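Local coordinates for URE2 protein (Saccharomyces cerevisiae, PDB 1K0D), which represses genes of nitrogen utilization by holding GATA transcriptional activators in the cytoplasm, and has glutathione peroxidase activity, at residues 159-173 against 230-243. Residues are numbered along the deposited sequence; the frame is centred on the assembly and turned at random.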
ATOM      1  N   ARG B 159       5.036   0.198 -17.992  1.00 26.44           N
ATOM      2  CA  ARG B 159       5.583  -0.915 -18.780  1.00 27.81           C
ATOM      3  C   ARG B 159       6.701  -1.566 -17.987  1.00 26.50           C
ATOM      4  O   ARG B 159       6.915  -2.774 -18.063  1.00 25.53           O
ATOM      5  CB  ARG B 159       6.163  -0.441 -20.117  1.00 28.93           C
ATOM      6  CG  ARG B 159       5.144  -0.107 -21.178  1.00 33.68           C
ATOM      7  CD  ARG B 159       5.858   0.220 -22.483  1.00 38.15           C
ATOM      8  NE  ARG B 159       5.215   1.330 -23.176  1.00 40.97           N
ATOM      9  CZ  ARG B 159       4.127   1.219 -23.924  1.00 39.34           C
ATOM     10  NH1 ARG B 159       3.550   0.040 -24.098  1.00 41.44           N
ATOM     11  NH2 ARG B 159       3.606   2.295 -24.480  1.00 42.74           N
ATOM     12  N   ARG B 160       7.430  -0.746 -17.242  1.00 25.36           N
ATOM     13  CA  ARG B 160       8.520  -1.251 -16.430  1.00 27.22           C
ATOM     14  C   ARG B 160       7.976  -2.183 -15.339  1.00 25.77           C
ATOM     15  O   ARG B 160       8.468  -3.297 -15.170  1.00 26.94           O
ATOM     16  CB  ARG B 160       9.283  -0.086 -15.793  1.00 29.28           C
ATOM     17  CG  ARG B 160      10.388  -0.527 -14.848  1.00 32.64           C
ATOM     18  CD  ARG B 160      10.843   0.608 -13.957  1.00 34.10           C
ATOM     19  NE  ARG B 160      11.476   0.081 -12.759  1.00 40.27           N
ATOM     20  CZ  ARG B 160      10.861  -0.109 -11.595  1.00 40.48           C
ATOM     21  NH1 ARG B 160       9.583   0.197 -11.444  1.00 39.28           N
ATOM     22  NH2 ARG B 160      11.530  -0.640 -10.584  1.00 44.20           N
ATOM     23  N   VAL B 161       6.955  -1.741 -14.608  1.00 24.94           N
ATOM     24  CA  VAL B 161       6.411  -2.581 -13.547  1.00 25.54           C
ATOM     25  C   VAL B 161       5.781  -3.843 -14.119  1.00 26.95           C
ATOM     26  O   VAL B 161       5.832  -4.901 -13.488  1.00 26.58           O
ATOM     27  CB  VAL B 161       5.395  -1.814 -12.648  1.00 26.90           C
ATOM     28  CG1 VAL B 161       6.106  -0.660 -11.947  1.00 28.47           C
ATOM     29  CG2 VAL B 161       4.235  -1.293 -13.461  1.00 28.68           C
ATOM     30  N   TYR B 162       5.199  -3.749 -15.313  1.00 26.19           N
ATOM     31  CA  TYR B 162       4.618  -4.937 -15.924  1.00 26.08           C
ATOM     32  C   TYR B 162       5.729  -5.896 -16.325  1.00 25.34           C
ATOM     33  O   TYR B 162       5.536  -7.106 -16.343  1.00 25.84           O
ATOM     34  CB  TYR B 162       3.742  -4.578 -17.131  1.00 26.54           C
ATOM     35  CG  TYR B 162       2.283  -4.430 -16.745  1.00 25.79           C
ATOM     36  CD1 TYR B 162       1.733  -3.181 -16.470  1.00 25.58           C
ATOM     37  CD2 TYR B 162       1.475  -5.550 -16.580  1.00 25.95           C
ATOM     38  CE1 TYR B 162       0.418  -3.049 -16.037  1.00 24.56           C
ATOM     39  CE2 TYR B 162       0.156  -5.432 -16.146  1.00 27.34           C
ATOM     40  CZ  TYR B 162      -0.365  -4.177 -15.876  1.00 25.75           C
ATOM     41  OH  TYR B 162      -1.669  -4.054 -15.443  1.00 24.45           O
ATOM     42  N   GLY B 163       6.902  -5.349 -16.622  1.00 25.80           N
ATOM     43  CA  GLY B 163       8.030  -6.189 -16.978  1.00 25.62           C
ATOM     44  C   GLY B 163       8.483  -6.978 -15.759  1.00 26.73           C
ATOM     45  O   GLY B 163       8.936  -8.116 -15.882  1.00 25.89           O
ATOM     46  N   VAL B 164       8.368  -6.373 -14.576  1.00 26.54           N
ATOM     47  CA  VAL B 164       8.751  -7.046 -13.333  1.00 26.73           C
ATOM     48  C   VAL B 164       7.819  -8.240 -13.113  1.00 26.72           C
ATOM     49  O   VAL B 164       8.257  -9.326 -12.723  1.00 26.30           O
ATOM     50  CB  VAL B 164       8.647  -6.094 -12.114  1.00 27.38           C
ATOM     51  CG1 VAL B 164       8.960  -6.843 -10.830  1.00 26.41           C
ATOM     52  CG2 VAL B 164       9.609  -4.929 -12.287  1.00 29.03           C
ATOM     53  N   VAL B 165       6.532  -8.042 -13.370  1.00 25.62           N
ATOM     54  CA  VAL B 165       5.558  -9.119 -13.212  1.00 27.48           C
ATOM     55  C   VAL B 165       5.791 -10.213 -14.264  1.00 28.45           C
ATOM     56  O   VAL B 165       5.746 -11.410 -13.963  1.00 26.92           O
ATOM     57  CB  VAL B 165       4.111  -8.589 -13.351  1.00 26.25           C
ATOM     58  CG1 VAL B 165       3.126  -9.737 -13.270  1.00 23.20           C
ATOM     59  CG2 VAL B 165       3.824  -7.565 -12.250  1.00 26.42           C
ATOM     60  N   GLU B 166       6.041  -9.791 -15.500  1.00 29.81           N
ATOM     61  CA  GLU B 166       6.290 -10.719 -16.598  1.00 31.31           C
ATOM     62  C   GLU B 166       7.483 -11.613 -16.259  1.00 32.49           C
ATOM     63  O   GLU B 166       7.402 -12.836 -16.352  1.00 33.28           O
ATOM     64  CB  GLU B 166       6.580  -9.941 -17.886  1.00 32.17           C
ATOM     65  CG  GLU B 166       6.839 -10.819 -19.099  1.00 34.70           C
ATOM     66  CD  GLU B 166       5.578 -11.489 -19.622  1.00 37.62           C
ATOM     67  OE1 GLU B 166       5.685 -12.320 -20.552  1.00 42.09           O
ATOM     68  OE2 GLU B 166       4.477 -11.182 -19.113  1.00 39.18           O
ATOM     69  N   MET B 167       8.588 -10.988 -15.864  1.00 33.14           N
ATOM     70  CA  MET B 167       9.805 -11.708 -15.506  1.00 35.94           C
ATOM     71  C   MET B 167       9.542 -12.734 -14.399  1.00 36.11           C
ATOM     72  O   MET B 167       9.913 -13.902 -14.524  1.00 36.64           O
ATOM     73  CB  MET B 167      10.887 -10.704 -15.071  1.00 39.61           C
ATOM     74  CG  MET B 167      12.178 -11.322 -14.537  1.00 44.94           C
ATOM     75  SD  MET B 167      13.529 -10.105 -14.324  1.00 52.82           S
ATOM     76  CE  MET B 167      12.989  -9.205 -12.827  1.00 50.24           C
ATOM     77  N   ALA B 168       8.900 -12.302 -13.319  1.00 33.72           N
ATOM     78  CA  ALA B 168       8.598 -13.201 -12.214  1.00 32.76           C
ATOM     79  C   ALA B 168       7.767 -14.396 -12.688  1.00 31.82           C
ATOM     80  O   ALA B 168       8.034 -15.536 -12.303  1.00 31.29           O
ATOM     81  CB  ALA B 168       7.861 -12.452 -11.111  1.00 30.42           C
ATOM     82  N   LEU B 169       6.761 -14.136 -13.518  1.00 30.18           N
ATOM     83  CA  LEU B 169       5.919 -15.220 -14.025  1.00 29.84           C
ATOM     84  C   LEU B 169       6.736 -16.159 -14.919  1.00 29.94           C
ATOM     85  O   LEU B 169       6.579 -17.380 -14.860  1.00 30.55           O
ATOM     86  CB  LEU B 169       4.726 -14.655 -14.802  1.00 26.61           C
ATOM     87  CG  LEU B 169       3.682 -13.896 -13.975  1.00 24.77           C
ATOM     88  CD1 LEU B 169       2.674 -13.230 -14.901  1.00 19.86           C
ATOM     89  CD2 LEU B 169       2.984 -14.861 -13.013  1.00 23.80           C
ATOM     90  N   ALA B 170       7.604 -15.581 -15.742  1.00 30.53           N
ATOM     91  CA  ALA B 170       8.459 -16.363 -16.628  1.00 32.17           C
ATOM     92  C   ALA B 170       9.360 -17.280 -15.807  1.00 33.71           C
ATOM     93  O   ALA B 170       9.517 -18.456 -16.131  1.00 33.95           O
ATOM     94  CB  ALA B 170       9.307 -15.436 -17.492  1.00 29.61           C
ATOM     95  N   GLU B 171       9.949 -16.746 -14.741  1.00 37.55           N
ATOM     96  CA  GLU B 171      10.829 -17.546 -13.888  1.00 40.36           C
ATOM     97  C   GLU B 171      10.081 -18.683 -13.203  1.00 41.04           C
ATOM     98  O   GLU B 171      10.636 -19.766 -13.026  1.00 40.91           O
ATOM     99  CB  GLU B 171      11.500 -16.673 -12.829  1.00 42.17           C
ATOM    100  CG  GLU B 171      12.453 -15.640 -13.395  1.00 48.52           C
ATOM    101  CD  GLU B 171      13.108 -14.809 -12.309  1.00 51.75           C
ATOM    102  OE1 GLU B 171      13.855 -15.387 -11.490  1.00 55.20           O
ATOM    103  OE2 GLU B 171      12.870 -13.582 -12.271  1.00 53.62           O
ATOM    104  N   ARG B 172       8.833 -18.439 -12.811  1.00 41.96           N
ATOM    105  CA  ARG B 172       8.032 -19.474 -12.156  1.00 44.39           C
ATOM    106  C   ARG B 172       7.789 -20.618 -13.141  1.00 46.01           C
ATOM    107  O   ARG B 172       7.780 -21.789 -12.764  1.00 45.51           O
ATOM    108  CB  ARG B 172       6.678 -18.918 -11.717  1.00 43.92           C
ATOM    109  CG  ARG B 172       6.732 -17.756 -10.755  1.00 43.73           C
ATOM    110  CD  ARG B 172       7.143 -18.185  -9.368  1.00 41.28           C
ATOM    111  NE  ARG B 172       7.088 -17.046  -8.460  1.00 43.06           N
ATOM    112  CZ  ARG B 172       7.875 -15.977  -8.551  1.00 42.17           C
ATOM    113  NH1 ARG B 172       8.789 -15.905  -9.514  1.00 41.67           N
ATOM    114  NH2 ARG B 172       7.738 -14.976  -7.690  1.00 37.33           N
ATOM    115  N   ARG B 173       7.584 -20.264 -14.402  1.00 47.69           N
ATOM    116  CA  ARG B 173       7.343 -21.252 -15.440  1.00 50.47           C
ATOM    117  C   ARG B 173       8.610 -22.056 -15.706  1.00 52.97           C
ATOM    118  O   ARG B 173       8.579 -23.285 -15.789  1.00 53.34           O
ATOM    119  CB  ARG B 173       6.881 -20.554 -16.714  1.00 47.11           C
ATOM    120  CG  ARG B 173       6.694 -21.481 -17.896  1.00 47.86           C
ATOM    121  CD  ARG B 173       5.574 -20.968 -18.775  1.00 46.29           C
ATOM    122  NE  ARG B 173       4.285 -21.210 -18.143  1.00 47.17           N
ATOM    123  CZ  ARG B 173       3.223 -20.429 -18.288  1.00 48.26           C
ATOM    124  NH1 ARG B 173       2.091 -20.733 -17.677  1.00 50.16           N
ATOM    125  NH2 ARG B 173       3.299 -19.337 -19.032  1.00 51.14           N
ATOM    126  N   GLY B 230      -2.178   2.942 -24.151  1.00 29.41           N
ATOM    127  CA  GLY B 230      -1.387   2.380 -25.230  1.00 28.59           C
ATOM    128  C   GLY B 230      -0.636   1.096 -24.951  1.00 30.00           C
ATOM    129  O   GLY B 230       0.196   0.690 -25.756  1.00 31.46           O
ATOM    130  N   ILE B 231      -0.922   0.442 -23.829  1.00 29.14           N
ATOM    131  CA  ILE B 231      -0.232  -0.799 -23.503  1.00 28.94           C
ATOM    132  C   ILE B 231      -1.062  -2.013 -23.895  1.00 27.67           C
ATOM    133  O   ILE B 231      -2.191  -2.177 -23.452  1.00 27.42           O
ATOM    134  CB  ILE B 231       0.117  -0.863 -21.991  1.00 29.43           C
ATOM    135  CG1 ILE B 231       1.214   0.159 -21.677  1.00 31.50           C
ATOM    136  CG2 ILE B 231       0.585  -2.252 -21.616  1.00 28.12           C
ATOM    137  CD1 ILE B 231       1.562   0.268 -20.203  1.00 34.07           C
ATOM    138  N   ASN B 232      -0.481  -2.864 -24.731  1.00 27.90           N
ATOM    139  CA  ASN B 232      -1.148  -4.072 -25.206  1.00 29.92           C
ATOM    140  C   ASN B 232      -0.513  -5.261 -24.486  1.00 29.05           C
ATOM    141  O   ASN B 232       0.556  -5.732 -24.874  1.00 29.80           O
ATOM    142  CB  ASN B 232      -0.958  -4.175 -26.729  1.00 32.23           C
ATOM    143  CG  ASN B 232      -1.643  -5.386 -27.342  1.00 35.33           C
ATOM    144  OD1 ASN B 232      -1.695  -5.518 -28.569  1.00 39.91           O
ATOM    145  ND2 ASN B 232      -2.163  -6.273 -26.505  1.00 34.90           N
ATOM    146  N   ILE B 233      -1.172  -5.736 -23.432  1.00 29.00           N
ATOM    147  CA  ILE B 233      -0.657  -6.851 -22.632  1.00 29.65           C
ATOM    148  C   ILE B 233      -0.469  -8.169 -23.394  1.00 31.48           C
ATOM    149  O   ILE B 233       0.553  -8.846 -23.246  1.00 28.81           O
ATOM    150  CB  ILE B 233      -1.575  -7.116 -21.416  1.00 29.14           C
ATOM    151  CG1 ILE B 233      -1.508  -5.934 -20.446  1.00 30.94           C
ATOM    152  CG2 ILE B 233      -1.157  -8.397 -20.702  1.00 29.10           C
ATOM    153  CD1 ILE B 233      -2.513  -6.020 -19.314  1.00 30.39           C
ATOM    154  N   LYS B 234      -1.465  -8.533 -24.196  1.00 33.75           N
ATOM    155  CA  LYS B 234      -1.420  -9.769 -24.972  1.00 36.53           C
ATOM    156  C   LYS B 234      -0.163  -9.878 -25.829  1.00 37.28           C
ATOM    157  O   LYS B 234       0.417 -10.954 -25.961  1.00 38.46           O
ATOM    158  CB  LYS B 234      -2.668  -9.860 -25.856  1.00 39.42           C
ATOM    159  CG  LYS B 234      -2.745 -11.089 -26.751  1.00 41.84           C
ATOM    160  CD  LYS B 234      -4.082 -11.127 -27.484  1.00 42.78           C
ATOM    161  CE  LYS B 234      -4.109 -12.211 -28.553  1.00 45.73           C
ATOM    162  NZ  LYS B 234      -3.902 -13.572 -27.987  1.00 47.86           N
ATOM    163  N   ILE B 235       0.272  -8.760 -26.397  1.00 37.94           N
ATOM    164  CA  ILE B 235       1.450  -8.759 -27.255  1.00 36.73           C
ATOM    165  C   ILE B 235       2.728  -8.375 -26.527  1.00 36.53           C
ATOM    166  O   ILE B 235       3.788  -8.958 -26.761  1.00 35.17           O
ATOM    167  CB  ILE B 235       1.255  -7.792 -28.437  1.00 38.63           C
ATOM    168  CG1 ILE B 235       0.033  -8.217 -29.254  1.00 38.45           C
ATOM    169  CG2 ILE B 235       2.509  -7.765 -29.311  1.00 39.22           C
ATOM    170  CD1 ILE B 235      -0.300  -7.274 -30.378  1.00 41.19           C
ATOM    171  N   GLU B 236       2.625  -7.393 -25.639  1.00 35.77           N
ATOM    172  CA  GLU B 236       3.786  -6.923 -24.898  1.00 35.06           C
ATOM    173  C   GLU B 236       4.214  -7.787 -23.717  1.00 34.30           C
ATOM    174  O   GLU B 236       5.406  -7.874 -23.420  1.00 35.91           O
ATOM    175  CB  GLU B 236       3.540  -5.498 -24.405  1.00 35.81           C
ATOM    176  CG  GLU B 236       3.585  -4.448 -25.496  1.00 35.22           C
ATOM    177  CD  GLU B 236       3.358  -3.051 -24.952  1.00 35.53           C
ATOM    178  OE1 GLU B 236       2.209  -2.566 -25.003  1.00 34.90           O
ATOM    179  OE2 GLU B 236       4.331  -2.446 -24.455  1.00 37.46           O
ATOM    180  N   PHE B 237       3.257  -8.418 -23.040  1.00 32.51           N
ATOM    181  CA  PHE B 237       3.583  -9.246 -21.877  1.00 30.30           C
ATOM    182  C   PHE B 237       2.839 -10.583 -21.868  1.00 29.23           C
ATOM    183  O   PHE B 237       1.907 -10.785 -21.090  1.00 26.64           O
ATOM    184  CB  PHE B 237       3.286  -8.464 -20.588  1.00 28.86           C
ATOM    185  CG  PHE B 237       3.958  -7.116 -20.529  1.00 27.18           C
ATOM    186  CD1 PHE B 237       3.273  -5.964 -20.901  1.00 25.22           C
ATOM    187  CD2 PHE B 237       5.288  -7.005 -20.141  1.00 26.71           C
ATOM    188  CE1 PHE B 237       3.907  -4.720 -20.890  1.00 25.99           C
ATOM    189  CE2 PHE B 237       5.930  -5.766 -20.127  1.00 25.94           C
ATOM    190  CZ  PHE B 237       5.236  -4.620 -20.503  1.00 24.29           C
ATOM    191  N   PRO B 238       3.263 -11.522 -22.729  1.00 30.67           N
ATOM    192  CA  PRO B 238       2.680 -12.861 -22.877  1.00 30.75           C
ATOM    193  C   PRO B 238       2.311 -13.568 -21.569  1.00 29.91           C
ATOM    194  O   PRO B 238       1.169 -13.988 -21.388  1.00 29.71           O
ATOM    195  CB  PRO B 238       3.759 -13.612 -23.658  1.00 31.23           C
ATOM    196  CG  PRO B 238       4.314 -12.554 -24.532  1.00 30.31           C
ATOM    197  CD  PRO B 238       4.472 -11.397 -23.565  1.00 31.72           C
ATOM    198  N   GLU B 239       3.279 -13.717 -20.672  1.00 29.57           N
ATOM    199  CA  GLU B 239       3.027 -14.381 -19.393  1.00 31.08           C
ATOM    200  C   GLU B 239       1.916 -13.690 -18.589  1.00 28.91           C
ATOM    201  O   GLU B 239       1.041 -14.353 -18.027  1.00 28.21           O
ATOM    202  CB  GLU B 239       4.310 -14.434 -18.558  1.00 32.27           C
ATOM    203  CG  GLU B 239       5.346 -15.440 -19.040  1.00 38.09           C
ATOM    204  CD  GLU B 239       4.866 -16.880 -18.920  1.00 40.73           C
ATOM    205  OE1 GLU B 239       4.396 -17.267 -17.827  1.00 43.81           O
ATOM    206  OE2 GLU B 239       4.964 -17.630 -19.914  1.00 43.48           O
ATOM    207  N   VAL B 240       1.953 -12.364 -18.527  1.00 27.41           N
ATOM    208  CA  VAL B 240       0.931 -11.622 -17.792  1.00 27.76           C
ATOM    209  C   VAL B 240      -0.413 -11.884 -18.449  1.00 28.51           C
ATOM    210  O   VAL B 240      -1.447 -11.925 -17.784  1.00 29.49           O
ATOM    211  CB  VAL B 240       1.206 -10.096 -17.802  1.00 25.84           C
ATOM    212  CG1 VAL B 240       0.021  -9.345 -17.217  1.00 25.29           C
ATOM    213  CG2 VAL B 240       2.457  -9.792 -16.994  1.00 25.41           C
ATOM    214  N   TYR B 241      -0.391 -12.085 -19.763  1.00 29.91           N
ATOM    215  CA  TYR B 241      -1.617 -12.342 -20.498  1.00 30.31           C
ATOM    216  C   TYR B 241      -2.280 -13.652 -20.084  1.00 30.37           C
ATOM    217  O   TYR B 241      -3.476 -13.672 -19.797  1.00 31.05           O
ATOM    218  CB  TYR B 241      -1.350 -12.359 -22.004  1.00 33.36           C
ATOM    219  CG  TYR B 241      -2.616 -12.520 -22.810  1.00 33.42           C
ATOM    220  CD1 TYR B 241      -3.551 -11.493 -22.873  1.00 33.60           C
ATOM    221  CD2 TYR B 241      -2.909 -13.721 -23.455  1.00 35.20           C
ATOM    222  CE1 TYR B 241      -4.750 -11.654 -23.554  1.00 35.61           C
ATOM    223  CE2 TYR B 241      -4.109 -13.895 -24.140  1.00 35.39           C
ATOM    224  CZ  TYR B 241      -5.022 -12.858 -24.182  1.00 36.68           C
ATOM    225  OH  TYR B 241      -6.220 -13.022 -24.837  1.00 39.67           O
ATOM    226  N   LYS B 242      -1.517 -14.745 -20.058  1.00 30.07           N
ATOM    227  CA  LYS B 242      -2.075 -16.048 -19.671  1.00 30.74           C
ATOM    228  C   LYS B 242      -2.615 -15.976 -18.242  1.00 29.34           C
ATOM    229  O   LYS B 242      -3.733 -16.399 -17.948  1.00 27.92           O
ATOM    230  CB  LYS B 242      -1.009 -17.145 -19.717  1.00 31.88           C
ATOM    231  CG  LYS B 242      -0.324 -17.362 -21.049  1.00 34.08           C
ATOM    232  CD  LYS B 242       0.576 -18.590 -20.946  1.00 36.71           C
ATOM    233  CE  LYS B 242       1.655 -18.606 -22.007  1.00 40.19           C
ATOM    234  NZ  LYS B 242       2.672 -17.554 -21.738  1.00 43.00           N
ATOM    235  N   TRP B 243      -1.769 -15.448 -17.369  1.00 29.46           N
ATOM    236  CA  TRP B 243      -2.036 -15.260 -15.951  1.00 27.42           C
ATOM    237  C   TRP B 243      -3.370 -14.535 -15.727  1.00 27.54           C
ATOM    238  O   TRP B 243      -4.235 -15.016 -14.994  1.00 29.82           O
ATOM    239  CB  TRP B 243      -0.856 -14.464 -15.396  1.00 29.04           C
ATOM    240  CG  TRP B 243      -0.895 -14.037 -13.981  1.00 26.14           C
ATOM    241  CD1 TRP B 243      -0.833 -14.834 -12.876  1.00 26.55           C
ATOM    242  CD2 TRP B 243      -0.824 -12.690 -13.511  1.00 26.57           C
ATOM    243  NE1 TRP B 243      -0.707 -14.063 -11.742  1.00 25.58           N
ATOM    244  CE2 TRP B 243      -0.698 -12.743 -12.105  1.00 26.41           C
ATOM    245  CE3 TRP B 243      -0.846 -11.441 -14.143  1.00 24.83           C
ATOM    246  CZ2 TRP B 243      -0.592 -11.588 -11.319  1.00 26.09           C
ATOM    247  CZ3 TRP B 243      -0.740 -10.294 -13.361  1.00 26.47           C
ATOM    248  CH2 TRP B 243      -0.612 -10.377 -11.965  1.00 25.75           C
TER
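Residues 159-173 of helix 148-176 cross the first turns, 238-243, of helix 238-248; the axes of these pieces come within 8.4 Å at 76°, and the chains are closest at Glu166 and Val240, whose CA atoms are 5.6 Å apart. Glu166 makes the central polar contact. With CG anti to the backbone N and a bend at chi2 (73°), its carboxylate reaches the first turn of the other helix and takes two backbone N-H groups: Glu239 N bonds OE1 at 2.8 Å through the syn lone pair, and Val240 N bonds OE2, also on the syn side but tilted 21° out of the carboxylate plane. A negative group at a helix N-terminus should also be favoured by the helix dipole. Val240 then fits as a knob among Tyr162, Val165, Glu166 and Leu169. Beside it, Leu169 and Val165 lie over one face of the Trp243 indole, Leu169 CD2 above the five-membered ring and Val165 CG1 above the six-membered one. Phe237, the N-cap residue of helix 238-248, lays its ring face against Tyr162 CB, which sits 3.7 Å from the ring centroid, while Glu166 CB touches its edge. Salt bridges close both ends. Arg173 NH2 meets Glu239 OE2, a weak bond by angle, and Lys242 NZ hydrogen-bonds that same oxygen at 2.9 Å from above the carboxylate plane, completing a three-residue salt-bridge network. At the other end Arg159 NH1 pairs with Glu236 OE2 in a salt bridge of 2.6 Å whose hydrogen bond is likewise weak, and Ile231 CG1 covers one face of the guanidinium. Glu236 OE1 accepts the N-H of Asn232, the residue before helix 233-236. All this is packing within the all-helical C-terminal domain of the GST fold: Tyr162 OH continues to Asn223 and His129, Trp243 NE1 to Asp216, while helix 112-142 packs on Val161, Val164 and Ala168, and the second subunit touches Val164 and Met167.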